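Local structure of transcription regulator (Lactobacillus plantarum WCFS1, 3CLK) at residues B[139-142]-B[143-147]; B[159-162]-B[163-166]; B[165-169]-B[170-174]; B[196-199]-B[200-204]; B[223-226]-B[227-230]. The protein probably regulates transcription as a dimer, in the manner of LacI-type regulators, through a periplasmic-binding-protein-like region that may sense a small-molecule effector. All coordinates share one frame; numbering follows the deposited sequence.

Contact 1: residues B[139-142]-B[143-147]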
loop_
_atom_site.group_PDB
_atom_site.type_symbol
_atom_site.label_atom_id
_atom_site.label_comp_id
_atom_site.label_asym_id
_atom_site.label_seq_id
_atom_site.Cartn_x
_atom_site.Cartn_y
_atom_site.Cartn_z
ATOM N N THR B 139 0.901 -20.535 -6.890
ATOM C CA THR B 139 0.181 -19.904 -5.788
ATOM C C THR B 139 -1.324 -20.159 -5.868
ATOM O O THR B 139 -1.915 -20.759 -4.969
ATOM C CB THR B 139 0.407 -18.383 -5.785
ATOM O OG1 THR B 139 1.804 -18.101 -5.640
ATOM C CG2 THR B 139 -0.355 -17.740 -4.635
ATOM N N GLY B 140 -1.931 -19.689 -6.951
ATOM C CA GLY B 140 -3.358 -19.857 -7.141
ATOM C C GLY B 140 -3.809 -21.299 -7.203
ATOM O O GLY B 140 -4.845 -21.652 -6.646
ATOM N N ARG B 141 -3.040 -22.135 -7.891
ATOM C CA ARG B 141 -3.375 -23.552 -7.999
ATOM C C ARG B 141 -3.512 -24.191 -6.626
ATOM O O ARG B 141 -4.473 -24.911 -6.365
ATOM C CB ARG B 141 -2.288 -24.291 -8.788
ATOM C CG ARG B 141 -2.439 -25.812 -8.839
ATOM C CD ARG B 141 -3.691 -26.233 -9.591
ATOM N NE ARG B 141 -4.856 -26.384 -8.719
ATOM C CZ ARG B 141 -6.102 -26.089 -9.080
ATOM N NH1 ARG B 141 -6.350 -25.617 -10.300
ATOM N NH2 ARG B 141 -7.100 -26.277 -8.231
ATOM N N LYS B 142 -2.547 -23.918 -5.751
ATOM C CA LYS B 142 -2.546 -24.491 -4.411
ATOM C C LYS B 142 -3.695 -23.995 -3.538
ATOM O O LYS B 142 -4.366 -24.785 -2.883
ATOM C CB LYS B 142 -1.206 -24.210 -3.726
ATOM C CG LYS B 142 -0.008 -24.706 -4.524
ATOM C CD LYS B 142 -0.136 -26.181 -4.872
ATOM C CE LYS B 142 0.352 -27.073 -3.748
ATOM N NZ LYS B 142 1.834 -27.007 -3.595
ATOM N N ARG B 143 -3.923 -22.688 -3.533
ATOM C CA ARG B 143 -5.003 -22.126 -2.733
ATOM C C ARG B 143 -6.341 -22.718 -3.164
ATOM O O ARG B 143 -7.163 -23.073 -2.325
ATOM C CB ARG B 143 -5.029 -20.598 -2.865
ATOM C CG ARG B 143 -3.797 -19.938 -2.277
ATOM C CD ARG B 143 -3.869 -18.414 -2.306
ATOM N NE ARG B 143 -2.639 -17.851 -1.757
ATOM C CZ ARG B 143 -2.417 -16.554 -1.564
ATOM N NH1 ARG B 143 -3.351 -15.665 -1.868
ATOM N NH2 ARG B 143 -1.249 -16.154 -1.077
ATOM N N LEU B 144 -6.544 -22.852 -4.469
ATOM C CA LEU B 144 -7.790 -23.407 -4.971
ATOM C C LEU B 144 -7.910 -24.881 -4.592
ATOM O O LEU B 144 -8.999 -25.349 -4.269
ATOM C CB LEU B 144 -7.886 -23.256 -6.494
ATOM C CG LEU B 144 -9.267 -23.573 -7.087
ATOM C CD1 LEU B 144 -10.259 -22.482 -6.676
ATOM C CD2 LEU B 144 -9.186 -23.663 -8.606
ATOM N N ALA B 145 -6.798 -25.612 -4.630
ATOM C CA ALA B 145 -6.828 -27.026 -4.265
ATOM C C ALA B 145 -7.248 -27.158 -2.801
ATOM O O ALA B 145 -7.987 -28.072 -2.444
ATOM C CB ALA B 145 -5.450 -27.672 -4.481
ATOM N N GLY B 146 -6.769 -26.239 -1.964
ATOM C CA GLY B 146 -7.112 -26.244 -0.550
ATOM C C GLY B 146 -8.599 -26.005 -0.362
ATOM O O GLY B 146 -9.233 -26.607 0.508
ATOM N N TYR B 147 -9.151 -25.122 -1.190
ATOM C CA TYR B 147 -10.575 -24.784 -1.171
ATOM C C TYR B 147 -11.406 -26.009 -1.540
ATOM O O TYR B 147 -12.403 -26.320 -0.874
ATOM C CB TYR B 147 -10.846 -23.648 -2.168
ATOM C CG TYR B 147 -12.280 -23.495 -2.649
ATOM C CD1 TYR B 147 -13.244 -22.846 -1.875
ATOM C CD2 TYR B 147 -12.655 -23.959 -3.912
ATOM C CE1 TYR B 147 -14.556 -22.656 -2.362
ATOM C CE2 TYR B 147 -13.939 -23.782 -4.398
ATOM C CZ TYR B 147 -14.887 -23.128 -3.628
ATOM O OH TYR B 147 -16.147 -22.942 -4.154
#

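Contact 2: residues B[159-162]-B[163-166]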
loop_
_atom_site.group_PDB
_atom_site.type_symbol
_atom_site.label_atom_id
_atom_site.label_comp_id
_atom_site.label_asym_id
_atom_site.label_seq_id
_atom_site.Cartn_x
_atom_site.Cartn_y
_atom_site.Cartn_z
ATOM N N ASN B 159 -18.500 -26.867 -7.354
ATOM C CA ASN B 159 -19.308 -26.178 -8.356
ATOM C C ASN B 159 -18.441 -25.131 -9.065
ATOM O O ASN B 159 -18.104 -24.103 -8.482
ATOM C CB ASN B 159 -20.484 -25.487 -7.659
ATOM C CG ASN B 159 -21.490 -24.903 -8.631
ATOM O OD1 ASN B 159 -21.122 -24.307 -9.639
ATOM N ND2 ASN B 159 -22.772 -25.057 -8.319
ATOM N N GLN B 160 -18.090 -25.386 -10.323
ATOM C CA GLN B 160 -17.251 -24.461 -11.073
ATOM C C GLN B 160 -17.840 -23.061 -11.149
ATOM O O GLN B 160 -17.110 -22.094 -11.308
ATOM C CB GLN B 160 -16.997 -24.986 -12.491
ATOM C CG GLN B 160 -16.039 -26.168 -12.570
ATOM C CD GLN B 160 -14.677 -25.856 -11.981
ATOM O OE1 GLN B 160 -14.095 -24.804 -12.259
ATOM N NE2 GLN B 160 -14.157 -26.771 -11.171
ATOM N N GLU B 161 -19.158 -22.950 -11.037
ATOM C CA GLU B 161 -19.808 -21.647 -11.089
ATOM C C GLU B 161 -19.507 -20.810 -9.848
ATOM O O GLU B 161 -19.719 -19.596 -9.846
ATOM C CB GLU B 161 -21.322 -21.815 -11.244
ATOM C CG GLU B 161 -21.706 -22.595 -12.485
ATOM C CD GLU B 161 -20.878 -22.181 -13.686
ATOM O OE1 GLU B 161 -21.002 -21.016 -14.123
ATOM O OE2 GLU B 161 -20.095 -23.021 -14.181
ATOM N N TRP B 162 -19.013 -21.464 -8.801
ATOM C CA TRP B 162 -18.679 -20.793 -7.546
ATOM C C TRP B 162 -17.235 -20.295 -7.559
ATOM O O TRP B 162 -16.759 -19.683 -6.593
ATOM C CB TRP B 162 -18.871 -21.754 -6.371
ATOM C CG TRP B 162 -20.303 -22.154 -6.107
ATOM C CD1 TRP B 162 -21.424 -21.682 -6.734
ATOM C CD2 TRP B 162 -20.762 -23.070 -5.106
ATOM N NE1 TRP B 162 -22.551 -22.244 -6.181
ATOM C CE2 TRP B 162 -22.174 -23.101 -5.179
ATOM C CE3 TRP B 162 -20.118 -23.867 -4.152
ATOM C CZ2 TRP B 162 -22.956 -23.895 -4.334
ATOM C CZ3 TRP B 162 -20.896 -24.662 -3.305
ATOM C CH2 TRP B 162 -22.300 -24.667 -3.405
ATOM N N ILE B 163 -16.549 -20.559 -8.665
ATOM C CA ILE B 163 -15.163 -20.165 -8.827
ATOM C C ILE B 163 -15.071 -19.085 -9.897
ATOM O O ILE B 163 -15.388 -19.327 -11.071
ATOM C CB ILE B 163 -14.305 -21.389 -9.234
ATOM C CG1 ILE B 163 -14.579 -22.546 -8.266
ATOM C CG2 ILE B 163 -12.833 -21.035 -9.213
ATOM C CD1 ILE B 163 -13.941 -23.879 -8.682
ATOM N N LYS B 164 -14.669 -17.886 -9.480
ATOM C CA LYS B 164 -14.533 -16.757 -10.387
ATOM C C LYS B 164 -13.095 -16.276 -10.343
ATOM O O LYS B 164 -12.676 -15.614 -9.390
ATOM C CB LYS B 164 -15.472 -15.623 -9.981
ATOM C CG LYS B 164 -16.946 -15.995 -10.028
ATOM C CD LYS B 164 -17.386 -16.385 -11.438
ATOM C CE LYS B 164 -18.868 -16.724 -11.468
ATOM N NZ LYS B 164 -19.325 -17.142 -12.819
ATOM N N PRO B 165 -12.306 -16.641 -11.364
ATOM C CA PRO B 165 -10.899 -16.257 -11.459
ATOM C C PRO B 165 -10.712 -14.750 -11.578
ATOM O O PRO B 165 -11.626 -14.016 -11.955
ATOM C CB PRO B 165 -10.425 -16.995 -12.712
ATOM C CG PRO B 165 -11.267 -18.225 -12.707
ATOM C CD PRO B 165 -12.632 -17.662 -12.375
ATOM N N GLY B 166 -9.505 -14.310 -11.268
ATOM C CA GLY B 166 -9.192 -12.902 -11.335
ATOM C C GLY B 166 -7.699 -12.762 -11.197
ATOM O O GLY B 166 -6.956 -13.728 -11.392
#

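Contact 3: residues B[165-169]-B[170-174]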
loop_
_atom_site.group_PDB
_atom_site.type_symbol
_atom_site.label_atom_id
_atom_site.label_comp_id
_atom_site.label_asym_id
_atom_site.label_seq_id
_atom_site.Cartn_x
_atom_site.Cartn_y
_atom_site.Cartn_z
ATOM N N PRO B 165 -12.306 -16.641 -11.364
ATOM C CA PRO B 165 -10.899 -16.257 -11.459
ATOM C C PRO B 165 -10.712 -14.750 -11.578
ATOM O O PRO B 165 -11.626 -14.016 -11.955
ATOM C CB PRO B 165 -10.425 -16.995 -12.712
ATOM C CG PRO B 165 -11.267 -18.225 -12.707
ATOM C CD PRO B 165 -12.632 -17.662 -12.375
ATOM N N GLY B 166 -9.505 -14.310 -11.268
ATOM C CA GLY B 166 -9.192 -12.902 -11.335
ATOM C C GLY B 166 -7.699 -12.762 -11.197
ATOM O O GLY B 166 -6.956 -13.728 -11.392
ATOM N N ASP B 167 -7.257 -11.572 -10.830
ATOM C CA ASP B 167 -5.839 -11.301 -10.696
ATOM C C ASP B 167 -5.498 -10.683 -9.352
ATOM O O ASP B 167 -4.609 -9.833 -9.267
ATOM C CB ASP B 167 -5.393 -10.352 -11.812
ATOM C CG ASP B 167 -6.224 -9.085 -11.856
ATOM O OD1 ASP B 167 -6.884 -8.783 -10.844
ATOM O OD2 ASP B 167 -6.213 -8.389 -12.890
ATOM N N TYR B 168 -6.210 -11.097 -8.307
ATOM C CA TYR B 168 -5.960 -10.587 -6.960
ATOM C C TYR B 168 -6.179 -9.089 -6.778
ATOM O O TYR B 168 -5.828 -8.542 -5.739
ATOM C CB TYR B 168 -4.528 -10.896 -6.522
ATOM C CG TYR B 168 -4.166 -12.357 -6.537
ATOM C CD1 TYR B 168 -3.567 -12.937 -7.657
ATOM C CD2 TYR B 168 -4.423 -13.167 -5.433
ATOM C CE1 TYR B 168 -3.231 -14.294 -7.671
ATOM C CE2 TYR B 168 -4.098 -14.519 -5.441
ATOM C CZ TYR B 168 -3.501 -15.077 -6.562
ATOM O OH TYR B 168 -3.180 -16.421 -6.560
ATOM N N SER B 169 -6.769 -8.423 -7.762
ATOM C CA SER B 169 -6.977 -6.985 -7.648
ATOM C C SER B 169 -8.354 -6.611 -7.103
ATOM O O SER B 169 -9.225 -7.458 -6.929
ATOM C CB SER B 169 -6.796 -6.324 -9.014
ATOM O OG SER B 169 -7.841 -6.710 -9.894
ATOM N N TYR B 170 -8.532 -5.326 -6.828
ATOM C CA TYR B 170 -9.800 -4.812 -6.338
ATOM C C TYR B 170 -10.858 -4.999 -7.431
ATOM O O TYR B 170 -11.981 -5.429 -7.158
ATOM C CB TYR B 170 -9.655 -3.329 -6.009
ATOM C CG TYR B 170 -10.951 -2.640 -5.672
ATOM C CD1 TYR B 170 -11.467 -2.677 -4.380
ATOM C CD2 TYR B 170 -11.644 -1.912 -6.640
ATOM C CE1 TYR B 170 -12.637 -1.996 -4.052
ATOM C CE2 TYR B 170 -12.819 -1.229 -6.321
ATOM C CZ TYR B 170 -13.303 -1.276 -5.026
ATOM O OH TYR B 170 -14.455 -0.591 -4.706
ATOM N N THR B 171 -10.492 -4.686 -8.671
ATOM C CA THR B 171 -11.418 -4.824 -9.791
ATOM C C THR B 171 -11.929 -6.255 -9.971
ATOM O O THR B 171 -13.109 -6.469 -10.237
ATOM C CB THR B 171 -10.772 -4.354 -11.111
ATOM O OG1 THR B 171 -10.485 -2.951 -11.023
ATOM C CG2 THR B 171 -11.717 -4.595 -12.286
ATOM N N SER B 172 -11.047 -7.237 -9.827
ATOM C CA SER B 172 -11.458 -8.619 -9.987
ATOM C C SER B 172 -12.489 -9.003 -8.914
ATOM O O SER B 172 -13.325 -9.884 -9.122
ATOM C CB SER B 172 -10.240 -9.541 -9.936
ATOM O OG SER B 172 -9.521 -9.377 -8.731
ATOM N N GLY B 173 -12.424 -8.330 -7.770
ATOM C CA GLY B 173 -13.372 -8.594 -6.703
ATOM C C GLY B 173 -14.729 -8.071 -7.133
ATOM O O GLY B 173 -15.743 -8.760 -7.019
ATOM N N GLU B 174 -14.755 -6.839 -7.635
ATOM C CA GLU B 174 -16.008 -6.261 -8.098
ATOM C C GLU B 174 -16.593 -7.082 -9.246
ATOM O O GLU B 174 -17.811 -7.317 -9.295
ATOM C CB GLU B 174 -15.802 -4.839 -8.612
ATOM C CG GLU B 174 -15.379 -3.802 -7.592
ATOM C CD GLU B 174 -15.278 -2.435 -8.246
ATOM O OE1 GLU B 174 -14.584 -2.335 -9.279
ATOM O OE2 GLU B 174 -15.887 -1.475 -7.745
HETATM O O HOH W 1 -12.943 -11.894 -11.163
#

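Contact 4: residues B[196-199]-B[200-204]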
loop_
_atom_site.group_PDB
_atom_site.type_symbol
_atom_site.label_atom_id
_atom_site.label_comp_id
_atom_site.label_asym_id
_atom_site.label_seq_id
_atom_site.Cartn_x
_atom_site.Cartn_y
_atom_site.Cartn_z
ATOM N N THR B 196 -9.099 -7.613 -3.189
ATOM C CA THR B 196 -10.164 -8.329 -3.887
ATOM C C THR B 196 -11.395 -8.360 -2.973
ATOM O O THR B 196 -12.526 -8.149 -3.417
ATOM C CB THR B 196 -9.708 -9.765 -4.265
ATOM O OG1 THR B 196 -8.705 -9.682 -5.290
ATOM C CG2 THR B 196 -10.892 -10.602 -4.795
ATOM N N ALA B 197 -11.171 -8.586 -1.684
ATOM C CA ALA B 197 -12.267 -8.627 -0.725
ATOM C C ALA B 197 -12.999 -7.291 -0.658
ATOM O O ALA B 197 -14.220 -7.246 -0.516
ATOM C CB ALA B 197 -11.733 -8.990 0.649
ATOM N N ILE B 198 -12.265 -6.193 -0.765
ATOM C CA ILE B 198 -12.922 -4.904 -0.695
ATOM C C ILE B 198 -13.822 -4.728 -1.917
ATOM O O ILE B 198 -14.927 -4.209 -1.795
ATOM C CB ILE B 198 -11.896 -3.754 -0.578
ATOM C CG1 ILE B 198 -11.037 -3.953 0.674
ATOM C CG2 ILE B 198 -12.621 -2.411 -0.438
ATOM C CD1 ILE B 198 -10.011 -2.863 0.881
ATOM N N GLY B 199 -13.366 -5.191 -3.083
ATOM C CA GLY B 199 -14.176 -5.082 -4.290
ATOM C C GLY B 199 -15.453 -5.904 -4.157
ATOM O O GLY B 199 -16.546 -5.469 -4.537
ATOM N N ILE B 200 -15.318 -7.107 -3.615
ATOM C CA ILE B 200 -16.466 -7.982 -3.404
ATOM C C ILE B 200 -17.427 -7.278 -2.455
ATOM O O ILE B 200 -18.634 -7.211 -2.699
ATOM C CB ILE B 200 -16.043 -9.314 -2.746
ATOM C CG1 ILE B 200 -15.192 -10.128 -3.718
ATOM C CG2 ILE B 200 -17.286 -10.109 -2.305
ATOM C CD1 ILE B 200 -14.530 -11.338 -3.085
ATOM N N LEU B 201 -16.867 -6.755 -1.368
ATOM C CA LEU B 201 -17.624 -6.061 -0.333
ATOM C C LEU B 201 -18.425 -4.884 -0.864
ATOM O O LEU B 201 -19.614 -4.726 -0.544
ATOM C CB LEU B 201 -16.667 -5.561 0.755
ATOM C CG LEU B 201 -17.241 -5.130 2.113
ATOM C CD1 LEU B 201 -16.108 -4.648 3.035
ATOM C CD2 LEU B 201 -18.244 -4.028 1.924
ATOM N N ASN B 202 -17.769 -4.035 -1.648
ATOM C CA ASN B 202 -18.435 -2.870 -2.195
ATOM C C ASN B 202 -19.482 -3.250 -3.240
ATOM O O ASN B 202 -20.562 -2.660 -3.259
ATOM C CB ASN B 202 -17.414 -1.895 -2.799
ATOM C CG ASN B 202 -16.587 -1.174 -1.737
ATOM O OD1 ASN B 202 -16.955 -1.142 -0.558
ATOM N ND2 ASN B 202 -15.477 -0.579 -2.153
ATOM N N GLN B 203 -19.177 -4.221 -4.103
ATOM C CA GLN B 203 -20.144 -4.623 -5.123
ATOM C C GLN B 203 -21.358 -5.274 -4.481
ATOM O O GLN B 203 -22.487 -5.047 -4.910
ATOM C CB GLN B 203 -19.539 -5.587 -6.150
ATOM C CG GLN B 203 -20.512 -5.909 -7.308
ATOM C CD GLN B 203 -20.941 -4.660 -8.075
ATOM O OE1 GLN B 203 -22.098 -4.524 -8.485
ATOM N NE2 GLN B 203 -20.006 -3.748 -8.274
ATOM N N ALA B 204 -21.125 -6.094 -3.461
ATOM C CA ALA B 204 -22.234 -6.741 -2.758
ATOM C C ALA B 204 -23.126 -5.633 -2.214
ATOM O O ALA B 204 -24.351 -5.676 -2.339
ATOM C CB ALA B 204 -21.710 -7.588 -1.606
#

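Contact 5: residues B[223-226]-B[227-230]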
loop_
_atom_site.group_PDB
_atom_site.type_symbol
_atom_site.label_atom_id
_atom_site.label_comp_id
_atom_site.label_asym_id
_atom_site.label_seq_id
_atom_site.Cartn_x
_atom_site.Cartn_y
_atom_site.Cartn_z
ATOM N N THR B 223 -3.735 -7.761 5.718
ATOM C CA THR B 223 -2.917 -6.560 5.876
ATOM C C THR B 223 -3.825 -5.471 6.449
ATOM O O THR B 223 -5.013 -5.711 6.669
ATOM C CB THR B 223 -2.377 -6.069 4.524
ATOM O OG1 THR B 223 -3.442 -5.481 3.775
ATOM C CG2 THR B 223 -1.809 -7.228 3.728
ATOM N N GLU B 224 -3.274 -4.276 6.666
ATOM C CA GLU B 224 -4.038 -3.156 7.217
ATOM C C GLU B 224 -5.345 -2.908 6.462
ATOM O O GLU B 224 -6.324 -2.443 7.043
ATOM C CB GLU B 224 -3.188 -1.873 7.223
ATOM C CG GLU B 224 -3.949 -0.630 7.706
ATOM C CD GLU B 224 -3.035 0.537 8.074
ATOM O OE1 GLU B 224 -2.225 0.965 7.222
ATOM O OE2 GLU B 224 -3.136 1.031 9.219
HETATM N N MSE B 225 -5.362 -3.224 5.172
HETATM C CA MSE B 225 -6.564 -3.039 4.367
HETATM C C MSE B 225 -7.807 -3.703 4.977
HETATM O O MSE B 225 -8.929 -3.283 4.688
HETATM C CB MSE B 225 -6.341 -3.573 2.949
HETATM C CG MSE B 225 -5.299 -2.808 2.154
HETATM SE SE MSE B 225 -5.741 -0.940 1.882
HETATM C CE MSE B 225 -5.069 -0.747 0.090
ATOM N N CYS B 226 -7.616 -4.723 5.813
ATOM C CA CYS B 226 -8.751 -5.409 6.442
ATOM C C CYS B 226 -9.402 -4.608 7.566
ATOM O O CYS B 226 -10.557 -4.850 7.916
ATOM C CB CYS B 226 -8.327 -6.768 7.008
ATOM S SG CYS B 226 -7.944 -8.012 5.759
ATOM N N LYS B 227 -8.660 -3.660 8.130
ATOM C CA LYS B 227 -9.161 -2.840 9.228
ATOM C C LYS B 227 -9.708 -1.482 8.802
ATOM O O LYS B 227 -10.097 -0.681 9.652
ATOM C CB LYS B 227 -8.053 -2.642 10.273
ATOM C CG LYS B 227 -7.883 -3.822 11.225
ATOM C CD LYS B 227 -8.883 -3.745 12.385
ATOM C CE LYS B 227 -9.058 -5.087 13.100
ATOM N NZ LYS B 227 -7.777 -5.707 13.548
ATOM N N ILE B 228 -9.763 -1.223 7.500
ATOM C CA ILE B 228 -10.261 0.063 7.018
ATOM C C ILE B 228 -11.622 0.007 6.331
ATOM O O ILE B 228 -12.202 1.045 6.020
ATOM C CB ILE B 228 -9.268 0.725 6.038
ATOM C CG1 ILE B 228 -9.212 -0.073 4.736
ATOM C CG2 ILE B 228 -7.890 0.817 6.685
ATOM C CD1 ILE B 228 -8.401 0.593 3.641
ATOM N N THR B 229 -12.129 -1.194 6.075
ATOM C CA THR B 229 -13.436 -1.311 5.439
ATOM C C THR B 229 -14.504 -1.494 6.508
ATOM O O THR B 229 -14.200 -1.843 7.644
ATOM C CB THR B 229 -13.501 -2.515 4.483
ATOM O OG1 THR B 229 -13.214 -3.720 5.208
ATOM C CG2 THR B 229 -12.494 -2.353 3.362
ATOM N N ARG B 230 -15.752 -1.244 6.140
ATOM C CA ARG B 230 -16.873 -1.410 7.056
ATOM C C ARG B 230 -17.863 -2.371 6.405
ATOM O O ARG B 230 -18.489 -2.035 5.403
ATOM C CB ARG B 230 -17.568 -0.072 7.319
ATOM C CG ARG B 230 -16.729 0.944 8.077
ATOM C CD ARG B 230 -16.322 0.454 9.464
ATOM N NE ARG B 230 -14.948 -0.039 9.471
ATOM C CZ ARG B 230 -14.081 0.168 10.456
ATOM N NH1 ARG B 230 -14.437 0.858 11.530
ATOM N NH2 ARG B 230 -12.845 -0.294 10.355
#

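Contact 1: residues B[139-142]-B[143-147]
Gly140 O accepts the backbone N-H of Leu144 at 3.0 Å, and CB of Leu144 rests against the same oxygen, 3.4 Å from Gly140 O. One residue earlier the bond from Arg143 N to Thr139 O is straighter, with an N-H...O angle of 170°. CG of Arg143 crowds this carbonyl too, lying 3.4 Å from Thr139 O, and from there the chain runs extended to NE alongside Thr139. Methyl CG2 of Thr139 thus covers one face of the Arg143 guanidinium, 3.7 Å from NE and displaced toward the rim. These turns belong to the N-terminal part of helix 138-153, the crossover of a beta-alpha-beta unit between strands 128-131 and 163-164. Arg143 NE forms a salt bridge with Asp109 at the start of helix 109-121, so the methyl flanks a buried charge that already has its partner. Arg141 behaves differently: CG stands anti to the backbone N (chi1 173°), and bends at chi2 and chi3 fold the chain forward until NH2 lies 3.4 Å from Leu144 CD2. That guanidinium meets the leucine at a slant, and because both residues also touch a crystal neighbour, its pose may partly reflect lattice packing.

Contact 2: residues B[159-162]-B[163-166]
With CG1 beside its backbone N (chi1 -51°) and CD1 extended beyond it, Ile163 reaches back to Gln160, whose chain bends at chi2 (-58°) to bring the amide to the methyl. An Asx turn starts the segment: Asn159 OD1 takes the N-H of Glu161 at 2.8 Å, in the carbonyl plane. The short 3-10 turn 160-162 follows and delivers the chain into strand 163-164, an edge strand of the mixed sheet. The bond that closes the 3-10 turn runs from Ile163 N to Gln160 O, 3.1 Å, with the donor well above the carbonyl plane. Methyl CD1 of Ile163 lies 3.7 Å from Gln160 OE1 and almost as near NE2, so the polar amide lies against the outer end of a side chain that also packs on Leu144 and Lys148 of helix 138-153. Cut back to an alanine, Ile163 would lose both CG2 and the CG1-CD1 arm, which is likely to leave the Gln160 amide without its apolar support and open a gap toward Leu144. On the indole of Trp162, Asn159 CB covers one face near the rim. Lys164 folds back in its turn, placing CE 3.4 Å from Glu161 O, while NZ stays 4.4 Å from Glu161 OE1, beyond salt-bridge distance.

Contact 3: residues B[165-169]-B[170-174]
Ser169 and Ser172 face each other across the first turn of helix 170-180, each hydroxyl directed at the other's backbone. Ser169 is the N-cap: its OG lies between the backbone N and the carbonyl carbon (chi1 68°) and accepts from Ser172 N at 3.2 Å. In return Ser172 OG donates to Ser169 O at 2.6 Å, tilted out of the carbonyl plane, while Gly173 N adds a weak bond to that oxygen. Thr196 OG1 of the next helix also binds Ser169 O. Asp167 comes from the loop side, its OD1 accepting Ser169 N in an Asx turn, met on the anti side of the carboxylate. The same OD1 accepts Ser169 OG across a very short distance whose exact value is doubtful. Behind the serines, Gly166 CA packs 3.8 Å from Ser172 CB, and a CB on the glycine would collide with that carbon. A water donates to both Pro165 O and Ser172 O, adding a water bridge between loop and helix. Ser169 thus caps the N-H of Ser172 with its hydroxyl while its own N-H holds Asp167 OD1, so the carboxylate sits near the helix N-terminus, where the dipole probably stabilises its negative charge.

Contact 4: residues B[196-199]-B[200-204]
The carboxamide of Asn202 lies with one flat side over the preceding turn: Ile198 O stands beneath it, 3.5 Å from Asn202 CG, and methyl CG2 of Ile198 covers the same side farther out, 3.8 Å from ND2. The two side chains run alongside each other, pointing the same way. CG of Asn202 sits beside its own backbone N (chi1 -72°), which turns one face of the amide back over the carbonyl of Ile198. Its ND2 is then turned to partners beyond the helix, donating to Tyr170 OH and to Ile228 O of the second subunit, so both hydrogens of the amide nitrogen can be used at the subunit boundary. Ile198 packs on Ile228 of that subunit as well.

On the sheet-facing side of the helix, Ile200 leans on the previous turn: its CG1 is 3.3 Å from Thr196 O, the carbonyl that accepts Ile200 N at 3.0 Å, and its CD1 slants across Thr196 CG2. This side faces Ile189 and Ala191 of strand 188-191. Gly199 has no side chain, and the Tyr170 ring comes close to its backbone N. Regular bonds such as Leu201 N to Ala197 O, 2.8 Å, hold the turns together. A helix covering a mixed sheet, in the crossover between its parallel strands 188-191 and 216-219, is typical of the Rossmann-like periplasmic-binding-protein fold.

Contact 5: residues B[223-226]-B[227-230]
Ile228 splits at CB into two arms that rest against different carbonyls of the preceding turn. Methyl CG2 lies 3.6 Å from Glu224 O. On the other arm CG1 sits between the backbone N and the carbonyl carbon (chi1 69°), which presses it to 3.2 Å from Met225 O. The arm then extends to its tip, CD1, which meets the selenium of Met225, a selenomethionine, at 3.5 Å. These two side chains lie side by side and point the same way.

Beneath them the backbone turns twice without settling into a regular helix. Thr223 OG1 accepts from Met225 N in an ST turn, and Lys227 N donates to Glu224 O at 2.8 Å from above the carbonyl plane. Farther on, Thr229 CG2 approaches Met225 O at 3.9 Å, while its OG1 is bonded to Pro231 O.

The loop lies at the dimer contact: Ile228 packs on Tyr170 of the second subunit, and Met225 on Met225 of that subunit. A serine here, at Ile228, would lack both carbon arms and is likely to leave a gap between the Met225 selenium and Tyr170 of the second subunit. The contact thus sets an apolar cluster of isoleucine and selenomethionine against the neighbouring subunit, so that burial of methyl and selenium surface, rather than charge, probably carries this part of the interface.

All five contacts lie within the periplasmic-binding-protein-like region and follow the chain in order. Contact 1 on helix 138-153 leads to contact 2 at edge strand 163-164, their centres about 12 Å apart; contact 3 begins on Pro165 and Gly166, where contact 2 ends, and starts helix 170-180. Contact 4, on helix 194-206, packs closely on contact 3, with about 9 Å between centres, and contact 5, in the loop between strands 216-219 and 234-237, touches contact 4. Contacts 2 and 5 are the farthest apart, about 25 Å between centres. Contacts 1 and 2 belong to the unit that leads to edge strand 163-164, whereas contacts 3, 4 and 5 reach the second subunit and help form the dimer interface.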